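Local coordinates for protein alanine racemase 1 (Caldanaerobacter subterraneus subsp. tengcongensis MB4, PDB 4Y2W) that belongs to the alanine racemase family, joining an N-terminal alpha/beta barrel domain to a C-terminal domain rich in beta strands, and is modelled as a two-chain assembly, at residues 87-91 with 92-96; 145-148 with 149-153; 209-212 with 213-217; 223-226 with 227-231; 233-236 with 237-240. The protein carries 1 engineered substitution. One frame throughout, in Å; residues are numbered along the deposited sequence.

Interaction 1 (87-91 with 92-96)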
loop_
_atom_site.group_PDB
_atom_site.type_symbol
_atom_site.label_atom_id
_atom_site.label_comp_id
_atom_site.label_asym_id
_atom_site.label_seq_id
_atom_site.Cartn_x
_atom_site.Cartn_y
_atom_site.Cartn_z
ATOM N N GLY A 87 8.394 -5.405 17.496
ATOM C CA GLY A 87 7.604 -6.613 17.319
ATOM C C GLY A 87 8.306 -7.885 17.740
ATOM O O GLY A 87 9.435 -7.868 18.234
ATOM N N TYR A 88 7.610 -8.994 17.529
ATOM C CA TYR A 88 8.104 -10.324 17.837
ATOM C C TYR A 88 8.943 -10.832 16.674
ATOM O O TYR A 88 8.469 -10.863 15.540
ATOM C CB TYR A 88 6.908 -11.250 18.062
ATOM C CG TYR A 88 7.241 -12.660 18.490
ATOM C CD1 TYR A 88 7.869 -12.905 19.703
ATOM C CD2 TYR A 88 6.892 -13.751 17.698
ATOM C CE1 TYR A 88 8.164 -14.198 20.109
ATOM C CE2 TYR A 88 7.177 -15.048 18.097
ATOM C CZ TYR A 88 7.815 -15.267 19.303
ATOM O OH TYR A 88 8.107 -16.548 19.716
ATOM N N THR A 89 10.189 -11.208 16.955
ATOM C CA THR A 89 11.038 -11.899 15.988
ATOM C C THR A 89 10.933 -13.399 16.276
ATOM O O THR A 89 11.447 -13.859 17.298
ATOM C CB THR A 89 12.509 -11.450 16.103
ATOM O OG1 THR A 89 12.622 -10.066 15.750
ATOM C CG2 THR A 89 13.411 -12.283 15.190
ATOM N N PRO A 90 10.267 -14.166 15.387
ATOM C CA PRO A 90 10.036 -15.596 15.639
ATOM C C PRO A 90 11.312 -16.387 15.945
ATOM O O PRO A 90 12.384 -16.008 15.476
ATOM C CB PRO A 90 9.424 -16.093 14.326
ATOM C CG PRO A 90 8.823 -14.887 13.699
ATOM C CD PRO A 90 9.697 -13.737 14.096
ATOM N N PRO A 91 11.198 -17.482 16.724
ATOM C CA PRO A 91 12.336 -18.356 17.056
ATOM C C PRO A 91 13.144 -18.825 15.843
ATOM O O PRO A 91 14.365 -18.956 15.924
ATOM C CB PRO A 91 11.669 -19.552 17.741
ATOM C CG PRO A 91 10.445 -18.979 18.361
ATOM C CD PRO A 91 9.968 -17.913 17.415
ATOM N N THR A 92 12.456 -19.061 14.732
ATOM C CA THR A 92 13.084 -19.492 13.488
ATOM C C THR A 92 13.994 -18.432 12.843
ATOM O O THR A 92 14.869 -18.775 12.047
ATOM C CB THR A 92 12.009 -19.899 12.461
ATOM O OG1 THR A 92 11.052 -18.837 12.328
ATOM C CG2 THR A 92 11.292 -21.175 12.903
ATOM N N GLN A 93 13.790 -17.159 13.178
ATOM C CA GLN A 93 14.575 -16.062 12.600
ATOM C C GLN A 93 15.557 -15.427 13.589
ATOM O O GLN A 93 16.042 -14.316 13.355
ATOM C CB GLN A 93 13.633 -14.979 12.064
ATOM C CG GLN A 93 12.615 -15.475 11.050
ATOM C CD GLN A 93 11.600 -14.412 10.672
ATOM O OE1 GLN A 93 11.931 -13.227 10.558
ATOM N NE2 GLN A 93 10.353 -14.831 10.469
ATOM N N LEU A 94 15.863 -16.126 14.681
ATOM C CA LEU A 94 16.685 -15.549 15.745
ATOM C C LEU A 94 18.152 -15.421 15.363
ATOM O O LEU A 94 18.858 -14.575 15.907
ATOM C CB LEU A 94 16.565 -16.368 17.033
ATOM C CG LEU A 94 15.267 -16.197 17.825
ATOM C CD1 LEU A 94 15.244 -17.158 19.007
ATOM C CD2 LEU A 94 15.092 -14.762 18.300
ATOM N N ARG A 95 18.611 -16.256 14.435
ATOM C CA ARG A 95 20.009 -16.224 14.009
ATOM C C ARG A 95 20.389 -14.856 13.444
ATOM O O ARG A 95 21.485 -14.355 13.688
ATOM C CB ARG A 95 20.282 -17.321 12.970
ATOM C CG ARG A 95 21.762 -17.563 12.701
ATOM C CD ARG A 95 21.993 -18.797 11.838
ATOM N NE ARG A 95 21.664 -18.564 10.431
ATOM C CZ ARG A 95 22.442 -17.918 9.558
ATOM N NH1 ARG A 95 23.619 -17.416 9.927
ATOM N NH2 ARG A 95 22.034 -17.766 8.300
ATOM N N GLN A 96 19.457 -14.248 12.717
ATOM C CA GLN A 96 19.721 -13.019 11.975
ATOM C C GLN A 96 19.886 -11.803 12.887
ATOM O O GLN A 96 20.802 -11.000 12.694
ATOM C CB GLN A 96 18.596 -12.768 10.962
ATOM C CG GLN A 96 18.403 -13.881 9.936
ATOM C CD GLN A 96 19.628 -14.089 9.061
ATOM O OE1 GLN A 96 19.792 -13.427 8.035
ATOM N NE2 GLN A 96 20.494 -15.015 9.464
#
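Pro90 and Gln93 meet through both backbone and side chain. Of the backbone bonds, Gln93 N gives its hydrogen to Pro90 O at 2.9 Å, with an N-H...O angle of 153°. The donor stands 52° out of the carbonyl plane. One residue on, Leu94 N reaches Pro91 O at 3.4 Å in a weaker bond of the same i to i+3 kind, so the two overlap like successive 3-10 turns.

Van der Waals contacts come next. The Gln93 chain runs out extended past CG (chi2 173°), which carries its amide to the Pro90 ring; NE2 sits 3.6 Å from Pro90 CG. Gln93 CB also lies 4.1 Å from CG2 of Thr89. Leu94 leans back over the turn: its CG is 3.7 Å from Pro91 CA, while CD2 comes to 3.9 Å from Thr89 O.

The polar side-chain ends look elsewhere. Thr89 OG1 bonds to Gln104 and Thr68. Thr92 OG1 and Gln93 NE2 both bond to the backbone O of Asp4 of the second subunit, whose Phe3 packs on Pro90 and Thr92; the turn is therefore part of the dimer interface. Separately, the backbone O of Thr89 bonds to Tyr111 OH.

Two prolines that open a pair of overlapping i to i+3 turns, leading into helix 94-99, make this the loop between a strand and the next helix of an alpha/beta barrel, here following the third strand, 83-85.

Interaction 2 (145-148 with 149-153)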
loop_
_atom_site.group_PDB
_atom_site.type_symbol
_atom_site.label_atom_id
_atom_site.label_comp_id
_atom_site.label_asym_id
_atom_site.label_seq_id
_atom_site.Cartn_x
_atom_site.Cartn_y
_atom_site.Cartn_z
ATOM N N ASP A 145 4.437 -8.293 39.294
ATOM C CA ASP A 145 5.087 -9.204 40.234
ATOM C C ASP A 145 5.902 -10.257 39.475
ATOM O O ASP A 145 7.061 -10.515 39.796
ATOM C CB ASP A 145 4.022 -9.877 41.111
ATOM C CG ASP A 145 4.575 -10.383 42.420
ATOM O OD1 ASP A 145 5.221 -9.594 43.138
ATOM O OD2 ASP A 145 4.343 -11.568 42.742
ATOM N N LEU A 146 5.277 -10.849 38.462
ATOM C CA LEU A 146 5.944 -11.771 37.548
ATOM C C LEU A 146 7.070 -11.083 36.779
ATOM O O LEU A 146 8.123 -11.676 36.542
ATOM C CB LEU A 146 4.930 -12.341 36.552
ATOM C CG LEU A 146 5.472 -13.197 35.402
ATOM C CD1 LEU A 146 6.207 -14.413 35.946
ATOM C CD2 LEU A 146 4.345 -13.613 34.467
ATOM N N ALA A 147 6.828 -9.839 36.375
ATOM C CA ALA A 147 7.797 -9.074 35.598
ATOM C C ALA A 147 9.121 -8.931 36.339
ATOM O O ALA A 147 10.179 -9.189 35.770
ATOM C CB ALA A 147 7.235 -7.704 35.251
ATOM N N GLN A 148 9.058 -8.531 37.607
ATOM C CA GLN A 148 10.266 -8.361 38.423
ATOM C C GLN A 148 11.095 -9.635 38.477
ATOM O O GLN A 148 12.313 -9.590 38.315
ATOM C CB GLN A 148 9.914 -7.938 39.850
ATOM C CG GLN A 148 9.411 -6.511 39.972
ATOM C CD GLN A 148 9.196 -6.085 41.413
ATOM O OE1 GLN A 148 8.144 -5.545 41.762
ATOM N NE2 GLN A 148 10.196 -6.322 42.257
ATOM N N LYS A 149 10.431 -10.763 38.707
ATOM C CA LYS A 149 11.116 -12.050 38.811
ATOM C C LYS A 149 11.876 -12.382 37.525
ATOM O O LYS A 149 13.084 -12.642 37.558
ATOM C CB LYS A 149 10.117 -13.167 39.135
ATOM C CG LYS A 149 10.769 -14.493 39.489
ATOM C CD LYS A 149 9.760 -15.628 39.533
ATOM C CE LYS A 149 10.456 -16.956 39.802
ATOM N NZ LYS A 149 9.496 -18.086 39.924
ATOM N N GLU A 150 11.166 -12.353 36.399
ATOM C CA GLU A 150 11.740 -12.730 35.106
ATOM C C GLU A 150 12.794 -11.738 34.623
ATOM O O GLU A 150 13.808 -12.138 34.056
ATOM C CB GLU A 150 10.642 -12.886 34.053
ATOM C CG GLU A 150 9.663 -14.008 34.365
ATOM C CD GLU A 150 8.728 -14.327 33.215
ATOM O OE1 GLU A 150 8.619 -13.507 32.284
ATOM O OE2 GLU A 150 8.104 -15.406 33.241
ATOM N N ILE A 151 12.556 -10.451 34.857
ATOM C CA ILE A 151 13.517 -9.412 34.492
ATOM C C ILE A 151 14.817 -9.562 35.283
ATOM O O ILE A 151 15.899 -9.323 34.746
ATOM C CB ILE A 151 12.919 -8.000 34.687
ATOM C CG1 ILE A 151 11.844 -7.743 33.627
ATOM C CG2 ILE A 151 13.993 -6.924 34.585
ATOM C CD1 ILE A 151 10.933 -6.576 33.934
ATOM N N LEU A 152 14.713 -9.965 36.548
ATOM C CA LEU A 152 15.898 -10.160 37.394
ATOM C C LEU A 152 16.727 -11.367 36.954
ATOM O O LEU A 152 17.950 -11.362 37.091
ATOM C CB LEU A 152 15.510 -10.281 38.876
ATOM C CG LEU A 152 15.189 -8.952 39.581
ATOM C CD1 LEU A 152 14.396 -9.182 40.861
ATOM C CD2 LEU A 152 16.460 -8.166 39.872
ATOM N N GLU A 153 16.066 -12.394 36.429
ATOM C CA GLU A 153 16.773 -13.548 35.882
ATOM C C GLU A 153 17.542 -13.144 34.626
ATOM O O GLU A 153 18.720 -13.482 34.473
ATOM C CB GLU A 153 15.799 -14.687 35.572
ATOM C CG GLU A 153 16.476 -16.040 35.405
ATOM C CD GLU A 153 15.495 -17.196 35.272
ATOM O OE1 GLU A 153 15.911 -18.261 34.767
ATOM O OE2 GLU A 153 14.315 -17.049 35.669
#
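Leu146 and Glu150 lie one helical turn apart, their side chains passing at an angle to each other. The CB of Glu150 stands 3.7 Å from Leu146 O, the acceptor of Glu150's own backbone N-H. With chi1 at -64°, CG swings back toward the preceding turn, where it rests 3.5 Å from the same Leu146 O and 3.8 Å from Leu146 CD1. CD continues past that methyl group, and OE2 ends 3.4 Å from Leu146 CD1, so one branch of the carboxylate lies against a hydrocarbon tip. OE1 bonds to the hydroxyl of Tyr141 and, weakly, to Ile109 N.

Helix 144-155 is the crossover helix of a beta-alpha-beta unit of the barrel, linking strands 126-131 and 160-166. Regular i to i+4 bonds build it. Glu150 N meets Leu146 O at 3.1 Å and almost straight, with an N-H...O angle of 174°; Ile151 N to Ala147 O and Leu152 N to Gln148 O repeat the pattern.

Ala147 and Ile151 form the buried side. Ile151 extends CD1 back over the previous turn until it lies 4.1 Å from Ala147 CB, and the same side chain also packs on Leu194 of helix 177-195 and on Leu199. Gln148 likewise faces that neighbouring helix, touching Leu190, whereas Glu153 is tied to Lys113 by a salt bridge.

Interaction 3 (209-212 with 213-217). With PO4 (phosphate ion), chain C.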
loop_
_atom_site.group_PDB
_atom_site.type_symbol
_atom_site.label_atom_id
_atom_site.label_comp_id
_atom_site.label_asym_id
_atom_site.label_seq_id
_atom_site.Cartn_x
_atom_site.Cartn_y
_atom_site.Cartn_z
ATOM N N ALA A 209 5.528 10.929 20.242
ATOM C CA ALA A 209 5.392 12.353 19.873
ATOM C C ALA A 209 4.411 13.156 20.747
ATOM O O ALA A 209 4.693 14.298 21.111
ATOM C CB ALA A 209 5.012 12.481 18.404
ATOM N N ALA A 210 3.272 12.557 21.079
ATOM C CA ALA A 210 2.239 13.242 21.858
ATOM C C ALA A 210 2.729 13.624 23.253
ATOM O O ALA A 210 2.494 14.740 23.718
ATOM C CB ALA A 210 0.995 12.376 21.955
ATOM N N ALA A 211 3.409 12.691 23.911
ATOM C CA ALA A 211 3.948 12.919 25.250
ATOM C C ALA A 211 5.226 13.759 25.221
ATOM O O ALA A 211 5.544 14.438 26.195
ATOM C CB ALA A 211 4.206 11.591 25.941
ATOM N N ILE A 212 5.961 13.709 24.113
ATOM C CA ILE A 212 7.169 14.521 23.961
ATOM C C ILE A 212 6.829 16.011 23.966
ATOM O O ILE A 212 7.569 16.821 24.531
ATOM C CB ILE A 212 7.929 14.158 22.668
ATOM C CG1 ILE A 212 8.532 12.756 22.791
ATOM C CG2 ILE A 212 9.041 15.164 22.377
ATOM C CD1 ILE A 212 8.775 12.077 21.461
ATOM N N LEU A 213 5.713 16.367 23.337
ATOM C CA LEU A 213 5.277 17.759 23.275
ATOM C C LEU A 213 4.698 18.224 24.610
ATOM O O LEU A 213 5.065 19.284 25.124
ATOM C CB LEU A 213 4.232 17.937 22.170
ATOM C CG LEU A 213 4.713 17.678 20.737
ATOM C CD1 LEU A 213 3.530 17.551 19.791
ATOM C CD2 LEU A 213 5.661 18.773 20.267
ATOM N N ASN A 214 3.806 17.410 25.166
ATOM C CA ASN A 214 3.033 17.776 26.348
ATOM C C ASN A 214 3.752 17.451 27.654
ATOM O O ASN A 214 4.008 18.332 28.475
ATOM C CB ASN A 214 1.688 17.040 26.332
ATOM C CG ASN A 214 0.860 17.340 25.096
ATOM O OD1 ASN A 214 1.193 18.222 24.303
ATOM N ND2 ASN A 214 -0.230 16.595 24.924
ATOM N N LEU A 215 4.075 16.175 27.829
ATOM C CA LEU A 215 4.525 15.639 29.112
ATOM C C LEU A 215 6.045 15.691 29.256
ATOM O O LEU A 215 6.742 14.749 28.881
ATOM C CB LEU A 215 4.037 14.191 29.259
ATOM C CG LEU A 215 2.546 13.915 29.526
ATOM C CD1 LEU A 215 1.596 14.926 28.904
ATOM C CD2 LEU A 215 2.182 12.521 29.038
ATOM N N ASN A 216 6.554 16.781 29.823
ATOM C CA ASN A 216 8.003 16.963 29.982
ATOM C C ASN A 216 8.639 15.906 30.900
ATOM O O ASN A 216 9.827 15.604 30.778
ATOM C CB ASN A 216 8.320 18.371 30.511
ATOM C CG ASN A 216 9.288 19.131 29.622
ATOM O OD1 ASN A 216 10.381 19.514 30.049
ATOM N ND2 ASN A 216 8.888 19.361 28.375
ATOM N N TYR A 217 7.844 15.358 31.820
ATOM C CA TYR A 217 8.313 14.311 32.736
ATOM C C TYR A 217 8.572 12.971 32.049
ATOM O O TYR A 217 9.457 12.222 32.465
ATOM C CB TYR A 217 7.330 14.117 33.903
ATOM C CG TYR A 217 5.922 13.686 33.528
ATOM C CD1 TYR A 217 5.621 12.351 33.270
ATOM C CD2 TYR A 217 4.883 14.612 33.474
ATOM C CE1 TYR A 217 4.333 11.957 32.941
ATOM C CE2 TYR A 217 3.593 14.226 33.149
ATOM C CZ TYR A 217 3.322 12.899 32.886
ATOM O OH TYR A 217 2.040 12.516 32.566
HETATM P P PO4 C . 4.563 8.296 17.059
HETATM O O1 PO4 C . 5.081 9.715 17.015
HETATM O O2 PO4 C . 3.332 8.215 17.936
HETATM O O3 PO4 C . 5.636 7.390 17.620
HETATM O O4 PO4 C . 4.198 7.853 15.659
#
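Leu215 holds CG on the side of its own backbone N, away from its carbonyl carbon (chi1 -73°), and a chi2 of 32° then turns CD2 against Ala211, 3.8 Å from its CB. Leu213 and Asn214 adopt the same first torsion and so lean over the turn before them: CG of Leu213 lies 3.4 Å from Ala209 O, and CG of Asn214 is just as close to Ala210 O.

The backbone bonds weaken as the helix runs out. Leu213 N binds Ala209 O at 3.2 Å, Asn214 N makes a weak bond to Ala210 O, and Leu215 N, though 2.8 Å from Ala211 O, meets it at a poor 127°, so that bond too is weak.

Helix 209-214 is the helix of a beta-alpha-beta unit of the barrel, between strands 203-208 and 222-224. Its first residue turns its backbone N toward a phosphate ion: Ala209 N is 3.5 Å from O1, a weak hydrogen bond at the start of the helix, where the helix dipole would be expected to help hold an anion. Leu215, past the helix end, packs on Arg177 and Cys180 of helix 177-195, and within the last turn Leu213 O accepts from Lys241 NZ.

Interaction 4 (223-226 with 227-231). With PO4 (phosphate ion), chain C.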
loop_
_atom_site.group_PDB
_atom_site.type_symbol
_atom_site.label_atom_id
_atom_site.label_comp_id
_atom_site.label_asym_id
_atom_site.label_seq_id
_atom_site.Cartn_x
_atom_site.Cartn_y
_atom_site.Cartn_z
ATOM N N VAL A 223 13.668 9.104 24.000
ATOM C CA VAL A 223 12.397 9.581 23.471
ATOM C C VAL A 223 12.174 9.004 22.057
ATOM O O VAL A 223 13.136 8.770 21.324
ATOM C CB VAL A 223 12.380 11.130 23.549
ATOM C CG1 VAL A 223 11.984 11.789 22.241
ATOM C CG2 VAL A 223 11.493 11.590 24.697
ATOM N N ARG A 224 10.912 8.763 21.691
ATOM C CA ARG A 224 10.569 8.011 20.465
ATOM C C ARG A 224 9.716 8.796 19.446
ATOM O O ARG A 224 8.536 8.484 19.243
ATOM C CB ARG A 224 9.830 6.719 20.838
ATOM C CG ARG A 224 10.615 5.738 21.702
ATOM C CD ARG A 224 9.923 4.380 21.745
ATOM N NE ARG A 224 8.516 4.495 22.135
ATOM C CZ ARG A 224 8.003 4.182 23.327
ATOM N NH1 ARG A 224 8.755 3.699 24.313
ATOM N NH2 ARG A 224 6.704 4.349 23.536
ATOM N N PRO A 225 10.310 9.804 18.786
ATOM C CA PRO A 225 9.565 10.531 17.758
ATOM C C PRO A 225 9.414 9.718 16.476
ATOM O O PRO A 225 10.380 9.106 16.016
ATOM C CB PRO A 225 10.435 11.763 17.502
ATOM C CG PRO A 225 11.816 11.319 17.831
ATOM C CD PRO A 225 11.664 10.355 18.974
ATOM N N GLY A 226 8.209 9.722 15.912
ATOM C CA GLY A 226 7.926 9.021 14.661
ATOM C C GLY A 226 7.310 9.951 13.640
ATOM O O GLY A 226 8.024 10.671 12.943
ATOM N N ILE A 227 5.979 9.944 13.560
ATOM C CA ILE A 227 5.250 10.775 12.595
ATOM C C ILE A 227 5.686 12.240 12.631
ATOM O O ILE A 227 5.758 12.898 11.594
ATOM C CB ILE A 227 3.719 10.690 12.807
ATOM C CG1 ILE A 227 2.963 11.407 11.680
ATOM C CG2 ILE A 227 3.316 11.278 14.153
ATOM C CD1 ILE A 227 3.313 10.925 10.288
ATOM N N ILE A 228 5.995 12.739 13.822
ATOM C CA ILE A 228 6.382 14.136 13.995
ATOM C C ILE A 228 7.642 14.505 13.201
ATOM O O ILE A 228 7.795 15.646 12.770
ATOM C CB ILE A 228 6.549 14.474 15.493
ATOM C CG1 ILE A 228 6.439 15.984 15.721
ATOM C CG2 ILE A 228 7.855 13.910 16.043
ATOM C CD1 ILE A 228 6.096 16.341 17.151
ATOM N N LEU A 229 8.521 13.528 12.986
ATOM C CA LEU A 229 9.699 13.725 12.145
ATOM C C LEU A 229 9.335 13.968 10.675
ATOM O O LEU A 229 10.172 14.439 9.899
ATOM C CB LEU A 229 10.628 12.509 12.232
ATOM C CG LEU A 229 11.241 12.169 13.595
ATOM C CD1 LEU A 229 11.862 10.779 13.561
ATOM C CD2 LEU A 229 12.271 13.210 14.011
ATOM N N PHE A 230 8.096 13.645 10.295
ATOM C CA PHE A 230 7.652 13.732 8.902
ATOM C C PHE A 230 6.594 14.822 8.670
ATOM O O PHE A 230 5.739 14.705 7.787
ATOM C CB PHE A 230 7.187 12.344 8.441
ATOM C CG PHE A 230 8.230 11.278 8.644
ATOM C CD1 PHE A 230 9.304 11.164 7.765
ATOM C CD2 PHE A 230 8.176 10.427 9.741
ATOM C CE1 PHE A 230 10.285 10.203 7.962
ATOM C CE2 PHE A 230 9.157 9.466 9.942
ATOM C CZ PHE A 230 10.209 9.350 9.051
ATOM N N GLY A 231 6.682 15.891 9.460
ATOM C CA GLY A 231 5.928 17.117 9.213
ATOM C C GLY A 231 4.457 17.079 9.568
ATOM O O GLY A 231 3.671 17.846 9.016
HETATM P P PO4 C . 4.563 8.296 17.059
HETATM O O1 PO4 C . 5.081 9.715 17.015
HETATM O O2 PO4 C . 3.332 8.215 17.936
HETATM O O3 PO4 C . 5.636 7.390 17.620
HETATM O O4 PO4 C . 4.198 7.853 15.659
#
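Ile227, directly after Gly226, begins a short 3-10 turn whose first N-H faces a phosphate ion. Ile227 N points almost straight at phosphate O4 in a long, weak hydrogen bond of 3.5 Å, and Gly226 N makes another weak one to O1 at 3.3 Å. The CG2 branch of Ile227 lies alongside the ion, 3.7 Å from O1.

Ile228 comes next. With CG1 anti to the backbone N (chi1 -159°), CG2 falls between N and the carbonyl carbon, 3.7 Å from Pro225 CB; its CB packs on Ala209 and its CD1 on Leu213 of helix 209-214.

Leu229 closes the turn: its N binds Gly226 O at 2.9 Å with an N-H...O angle of 141°, the donor well above the carbonyl plane. Its CG packs 4.0 Å from Pro225 CB, and CD1 reaches over to Pro225 O at 3.3 Å.

Phe230 follows with a second i to i+3 bond, from its N to Ile227 O at 2.8 Å. Its ring, through CD2 and CE2, sits obliquely beside Gly226 O, and it also meets the rings of Tyr44 and His46; Tyr44 lines a pocket that holds alanine.

This loop after the eighth barrel strand is consistent with the phosphate-binding loop of alanine racemases, which holds the phosphate of the pyridoxal cofactor; the ion, probably from the crystallisation liquor, may mark that place.

Interaction 5 (233-236 with 237-240)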
loop_
_atom_site.group_PDB
_atom_site.type_symbol
_atom_site.label_atom_id
_atom_site.label_comp_id
_atom_site.label_asym_id
_atom_site.label_seq_id
_atom_site.Cartn_x
_atom_site.Cartn_y
_atom_site.Cartn_z
ATOM N N TYR A 233 1.416 16.161 12.980
ATOM C CA TYR A 233 1.142 15.913 14.388
ATOM C C TYR A 233 0.228 14.695 14.521
ATOM O O TYR A 233 -0.536 14.391 13.603
ATOM C CB TYR A 233 0.503 17.147 15.026
ATOM C CG TYR A 233 1.455 18.319 15.173
ATOM C CD1 TYR A 233 2.418 18.331 16.176
ATOM C CD2 TYR A 233 1.388 19.417 14.313
ATOM C CE1 TYR A 233 3.292 19.399 16.320
ATOM C CE2 TYR A 233 2.257 20.489 14.450
ATOM C CZ TYR A 233 3.209 20.476 15.456
ATOM O OH TYR A 233 4.081 21.532 15.610
ATOM N N PRO A 234 0.309 13.987 15.664
ATOM C CA PRO A 234 -0.494 12.776 15.868
ATOM C C PRO A 234 -1.983 13.039 16.096
ATOM O O PRO A 234 -2.801 12.153 15.857
ATOM C CB PRO A 234 0.134 12.144 17.115
ATOM C CG PRO A 234 0.735 13.288 17.857
ATOM C CD PRO A 234 1.183 14.274 16.819
ATOM N N SER A 235 -2.327 14.236 16.566
ATOM C CA SER A 235 -3.719 14.592 16.825
ATOM C C SER A 235 -3.875 16.112 16.892
ATOM O O SER A 235 -2.933 16.858 16.605
ATOM C CB SER A 235 -4.191 13.949 18.132
ATOM O OG SER A 235 -3.568 14.557 19.251
ATOM N N LYS A 236 -5.069 16.565 17.263
ATOM C CA LYS A 236 -5.336 17.989 17.420
ATOM C C LYS A 236 -5.138 18.479 18.858
ATOM O O LYS A 236 -5.106 19.686 19.090
ATOM C CB LYS A 236 -6.750 18.309 16.934
ATOM C CG LYS A 236 -6.971 17.928 15.480
ATOM C CD LYS A 236 -8.271 18.488 14.927
ATOM C CE LYS A 236 -8.319 18.367 13.410
ATOM N NZ LYS A 236 -8.141 16.964 12.937
ATOM N N ARG A 237 -4.991 17.553 19.810
ATOM C CA ARG A 237 -4.806 17.903 21.224
ATOM C C ARG A 237 -3.328 17.892 21.644
ATOM O O ARG A 237 -2.962 17.289 22.657
ATOM C CB ARG A 237 -5.596 16.949 22.127
ATOM C CG ARG A 237 -7.036 16.688 21.708
ATOM C CD ARG A 237 -7.891 16.289 22.906
ATOM N NE ARG A 237 -8.657 15.065 22.673
ATOM C CZ ARG A 237 -9.744 14.972 21.908
ATOM N NH1 ARG A 237 -10.224 16.034 21.263
ATOM N NH2 ARG A 237 -10.355 13.797 21.780
ATOM N N VAL A 238 -2.490 18.569 20.865
ATOM C CA VAL A 238 -1.066 18.699 21.170
ATOM C C VAL A 238 -0.671 20.167 21.042
ATOM O O VAL A 238 -1.322 20.928 20.325
ATOM C CB VAL A 238 -0.186 17.813 20.256
ATOM C CG1 VAL A 238 -0.556 16.348 20.421
ATOM C CG2 VAL A 238 -0.300 18.226 18.795
ATOM N N GLU A 239 0.394 20.559 21.734
ATOM C CA GLU A 239 0.748 21.975 21.870
ATOM C C GLU A 239 1.333 22.604 20.596
ATOM O O GLU A 239 1.081 23.780 20.321
ATOM C CB GLU A 239 1.688 22.174 23.064
ATOM C CG GLU A 239 1.036 21.797 24.389
ATOM C CD GLU A 239 1.876 22.150 25.603
ATOM O OE1 GLU A 239 3.064 22.497 25.441
ATOM O OE2 GLU A 239 1.338 22.072 26.729
ATOM N N ARG A 240 2.100 21.825 19.831
ATOM C CA ARG A 240 2.652 22.267 18.539
ATOM C C ARG A 240 3.635 23.431 18.679
ATOM O O ARG A 240 3.646 24.349 17.854
ATOM C CB ARG A 240 1.531 22.642 17.545
ATOM C CG ARG A 240 0.474 21.562 17.347
ATOM C CD ARG A 240 -0.605 21.971 16.349
ATOM N NE ARG A 240 -1.523 20.860 16.071
ATOM C CZ ARG A 240 -1.862 20.407 14.861
ATOM N NH1 ARG A 240 -1.394 20.968 13.747
ATOM N NH2 ARG A 240 -2.701 19.379 14.761
#
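In the connection between strand 222-224 of the barrel and strand 248-260 of the mixed sheet, the chain doubles back so that Arg240 lies across Tyr233. Arg240 CG stands over the middle of the ring, 3.5 Å from the centroid and 12° off the normal, a CH-pi contact. CB lies over the same face, toward the hydroxyl end, 3.4 Å from Tyr233 CZ. The chain then runs extended from CG to NE (chi2 -180°) across the ring toward CD2, which brings the guanidinium past the ring rim, with CD2 against one of its faces, the two planes 39° apart.

That same course delivers NH2 to the backbone: it donates to Ser235 O at 3.1 Å, tilted from the carbonyl plane. NH2 also forms a salt bridge with Glu349, so the guanidinium is held by a hydrogen bond and a salt bridge as well as by the ring.

The loop is a compact turn without regular helix or strand, packed on helix 209-214 of the barrel, where Leu213 touches both Tyr233 and Val238. Val238 packs against the Tyr233 and Pro234 side chains, with CG2 3.8 Å from Tyr233 CD1 and CG1 4.2 Å from Pro234 CG. Its N makes a weak bond to Lys236 O. Ser235 OG accepts weakly from Arg237 N at 3.4 Å and has a firmer partner in the backbone O of Ser173. Lys236 NZ reaches Asp353 in a salt bridge, and Arg237 NE binds Glu174 O.

Along the chain the five contacts follow in series, and none encloses another. Interactions 1 and 2 stand apart, with centres about 22 Å from each other; interaction 1, after the third barrel strand, meets the second subunit, whereas interaction 2 lies on an outer helix, its centre about 29 Å or more from those of interactions 3, 4 and 5. Those three form a cluster, with centres about 10 to 12 Å apart. Helix 209-214 is its hub: Ile212 CD1 packs 3.3 Å from Val223 CG1, and Leu213 CD1 lies 3.8 Å from Val238 CB. Interactions 3 and 4 share the phosphate ion, and both contribute backbone N-H groups to it through weak bonds.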